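Local structure of putative Xylose isomerase (Rhodospirillum rubrum, 3QXB) at residues S173-E178 against I206-L211. The protein binds iron and manganese ions in a TIM barrel and probably acts as an isomerase, as its xylose isomerase-like family suggests. Numbering follows the deposited sequence.
Sequences SMLYVE and IPVRLL. With FE (Fe (III) ion), chain E.
V177 and L175 meet V208 on the outer side of two adjacent parallel barrel strands, 174-177 and 208-211, whose axes cross at -44°. Four backbone hydrogen bonds join the chains: R209 N reaches L175 O and V177 N reaches R209 O, each at 2.9 Å, while L175 N to P207 O and L211 N to V177 O are longer. With V177 CG1 anti to its own nitrogen (chi1 176°), CG2 is left to touch V208 CG1 at 3.9 Å. Helices 146-170 and 190-200 close over this buried, apolar layer, which L210 extends. Inside the barrel Y176 sets its CB against L211 CB, and E178 runs alongside L211 to the metal.

The side formed by M174, P207 and R209, at the beginning of the strands, is looser and partly exposed. There the extended chain of the selenomethionine M174 carries SE to 3.9 Å from R209 CG, and a bend at its third torsion (-72°) then turns CE onto P207 CG. R209 doubles back at chi2, its guanidinium covering P207 CB with one face while NH1 donates to V208 O at 2.9 Å. Were R209 an alanine, V208 O would probably lose this donor, and P207 CB and M174 SE the guanidinium face and CG packed against them.

At the far end the extended side chain of E178 delivers OE2 to the iron at 2.2 Å, where D213, H244 and E286 also bind. This right-handed beta-alpha-beta unit, with metal ligands at the C-terminal ends of its strands, is characteristic of the xylose isomerase-like TIM barrel.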
loop_
_atom_site.group_PDB
_atom_site.type_symbol
_atom_site.label_atom_id
_atom_site.label_comp_id
_atom_site.label_asym_id
_atom_site.label_seq_id
_atom_site.Cartn_x
_atom_site.Cartn_y
_atom_site.Cartn_z
ATOM N N SER A 173 -18.917 -9.504 -16.610
ATOM C CA SER A 173 -20.349 -9.445 -16.276
ATOM C C SER A 173 -20.715 -8.382 -15.262
ATOM O O SER A 173 -21.875 -8.013 -15.186
ATOM C CB SER A 173 -20.768 -10.771 -15.650
ATOM O OG SER A 173 -20.562 -11.784 -16.563
HETATM N N MSE A 174 -19.743 -7.904 -14.485
HETATM C CA MSE A 174 -20.022 -6.986 -13.379
HETATM C C MSE A 174 -18.816 -6.173 -12.937
HETATM O O MSE A 174 -17.647 -6.629 -13.033
HETATM C CB MSE A 174 -20.640 -7.758 -12.194
HETATM C CG MSE A 174 -21.174 -6.892 -11.071
HETATM SE SE MSE A 174 -22.134 -7.972 -9.734
HETATM C CE MSE A 174 -23.713 -8.397 -10.733
ATOM N N LEU A 175 -19.093 -4.949 -12.495
ATOM C CA LEU A 175 -18.088 -4.121 -11.796
ATOM C C LEU A 175 -18.573 -3.833 -10.370
ATOM O O LEU A 175 -19.804 -3.756 -10.132
ATOM C CB LEU A 175 -17.828 -2.817 -12.522
ATOM C CG LEU A 175 -17.227 -2.883 -13.906
ATOM C CD1 LEU A 175 -17.091 -1.424 -14.433
ATOM C CD2 LEU A 175 -15.866 -3.671 -13.943
ATOM N N TYR A 176 -17.634 -3.672 -9.433
ATOM C CA TYR A 176 -17.994 -3.306 -8.053
ATOM C C TYR A 176 -17.332 -2.005 -7.580
ATOM O O TYR A 176 -16.211 -1.683 -7.975
ATOM C CB TYR A 176 -17.613 -4.364 -7.026
ATOM C CG TYR A 176 -18.004 -5.772 -7.311
ATOM C CD1 TYR A 176 -19.276 -6.249 -7.030
ATOM C CD2 TYR A 176 -17.089 -6.646 -7.793
ATOM C CE1 TYR A 176 -19.597 -7.555 -7.255
ATOM C CE2 TYR A 176 -17.399 -7.933 -8.022
ATOM C CZ TYR A 176 -18.645 -8.381 -7.773
ATOM O OH TYR A 176 -18.902 -9.679 -8.010
ATOM N N VAL A 177 -18.057 -1.294 -6.714
ATOM C CA VAL A 177 -17.555 -0.142 -5.986
ATOM C C VAL A 177 -17.613 -0.484 -4.513
ATOM O O VAL A 177 -18.646 -0.927 -4.028
ATOM C CB VAL A 177 -18.414 1.126 -6.237
ATOM C CG1 VAL A 177 -17.909 2.286 -5.360
ATOM C CG2 VAL A 177 -18.374 1.481 -7.700
ATOM N N GLU A 178 -16.518 -0.250 -3.783
ATOM C CA GLU A 178 -16.487 -0.500 -2.345
ATOM C C GLU A 178 -16.568 0.796 -1.578
ATOM O O GLU A 178 -15.610 1.587 -1.625
ATOM C CB GLU A 178 -15.169 -1.221 -1.943
ATOM C CG GLU A 178 -14.931 -1.279 -0.465
ATOM C CD GLU A 178 -13.737 -2.148 -0.073
ATOM O OE1 GLU A 178 -12.799 -2.307 -0.876
ATOM O OE2 GLU A 178 -13.721 -2.638 1.069
ATOM N N ILE A 206 -23.115 -3.259 -18.374
ATOM C CA ILE A 206 -23.187 -4.325 -17.399
ATOM C C ILE A 206 -23.468 -3.668 -16.026
ATOM O O ILE A 206 -23.193 -2.490 -15.811
ATOM C CB ILE A 206 -21.868 -5.204 -17.359
ATOM C CG1 ILE A 206 -20.650 -4.321 -17.136
ATOM C CG2 ILE A 206 -21.748 -6.065 -18.648
ATOM C CD1 ILE A 206 -19.310 -5.029 -16.692
ATOM N N PRO A 207 -24.006 -4.434 -15.087
ATOM C CA PRO A 207 -24.290 -3.822 -13.792
ATOM C C PRO A 207 -23.052 -3.379 -13.023
ATOM O O PRO A 207 -22.012 -4.044 -13.061
ATOM C CB PRO A 207 -25.004 -4.943 -13.042
ATOM C CG PRO A 207 -24.568 -6.221 -13.792
ATOM C CD PRO A 207 -24.523 -5.810 -15.186
ATOM N N VAL A 208 -23.172 -2.251 -12.343
ATOM C CA VAL A 208 -22.170 -1.807 -11.355
ATOM C C VAL A 208 -22.876 -1.951 -10.022
ATOM O O VAL A 208 -23.994 -1.456 -9.824
ATOM C CB VAL A 208 -21.702 -0.351 -11.631
ATOM C CG1 VAL A 208 -20.718 0.180 -10.562
ATOM C CG2 VAL A 208 -21.111 -0.250 -13.034
ATOM N N ARG A 209 -22.251 -2.672 -9.112
ATOM C CA ARG A 209 -22.886 -3.010 -7.845
ATOM C C ARG A 209 -21.939 -2.653 -6.708
ATOM O O ARG A 209 -20.802 -2.258 -6.924
ATOM C CB ARG A 209 -23.234 -4.513 -7.827
ATOM C CG ARG A 209 -24.347 -4.928 -8.809
ATOM C CD ARG A 209 -25.714 -4.399 -8.350
ATOM N NE ARG A 209 -26.758 -4.666 -9.329
ATOM C CZ ARG A 209 -27.168 -3.803 -10.258
ATOM N NH1 ARG A 209 -26.608 -2.587 -10.406
ATOM N NH2 ARG A 209 -28.122 -4.174 -11.081
ATOM N N LEU A 210 -22.435 -2.820 -5.480
ATOM C CA LEU A 210 -21.681 -2.520 -4.285
ATOM C C LEU A 210 -21.045 -3.803 -3.751
ATOM O O LEU A 210 -21.645 -4.878 -3.806
ATOM C CB LEU A 210 -22.580 -1.903 -3.208
ATOM C CG LEU A 210 -23.225 -0.552 -3.561
ATOM C CD1 LEU A 210 -24.315 -0.197 -2.542
ATOM C CD2 LEU A 210 -22.142 0.537 -3.606
ATOM N N LEU A 211 -19.805 -3.673 -3.286
ATOM C CA LEU A 211 -19.207 -4.644 -2.393
ATOM C C LEU A 211 -19.043 -3.927 -1.055
ATOM O O LEU A 211 -18.457 -2.874 -1.004
ATOM C CB LEU A 211 -17.893 -5.183 -2.966
ATOM C CG LEU A 211 -17.103 -6.147 -2.073
ATOM C CD1 LEU A 211 -16.246 -7.120 -2.926
ATOM C CD2 LEU A 211 -16.240 -5.352 -1.044
HETATM FE FE FE E . -12.390 -4.124 1.941
HETATM O O HOH W 1 -10.772 -2.610 2.628
HETATM O O HOH W 2 -11.091 -3.862 0.087
#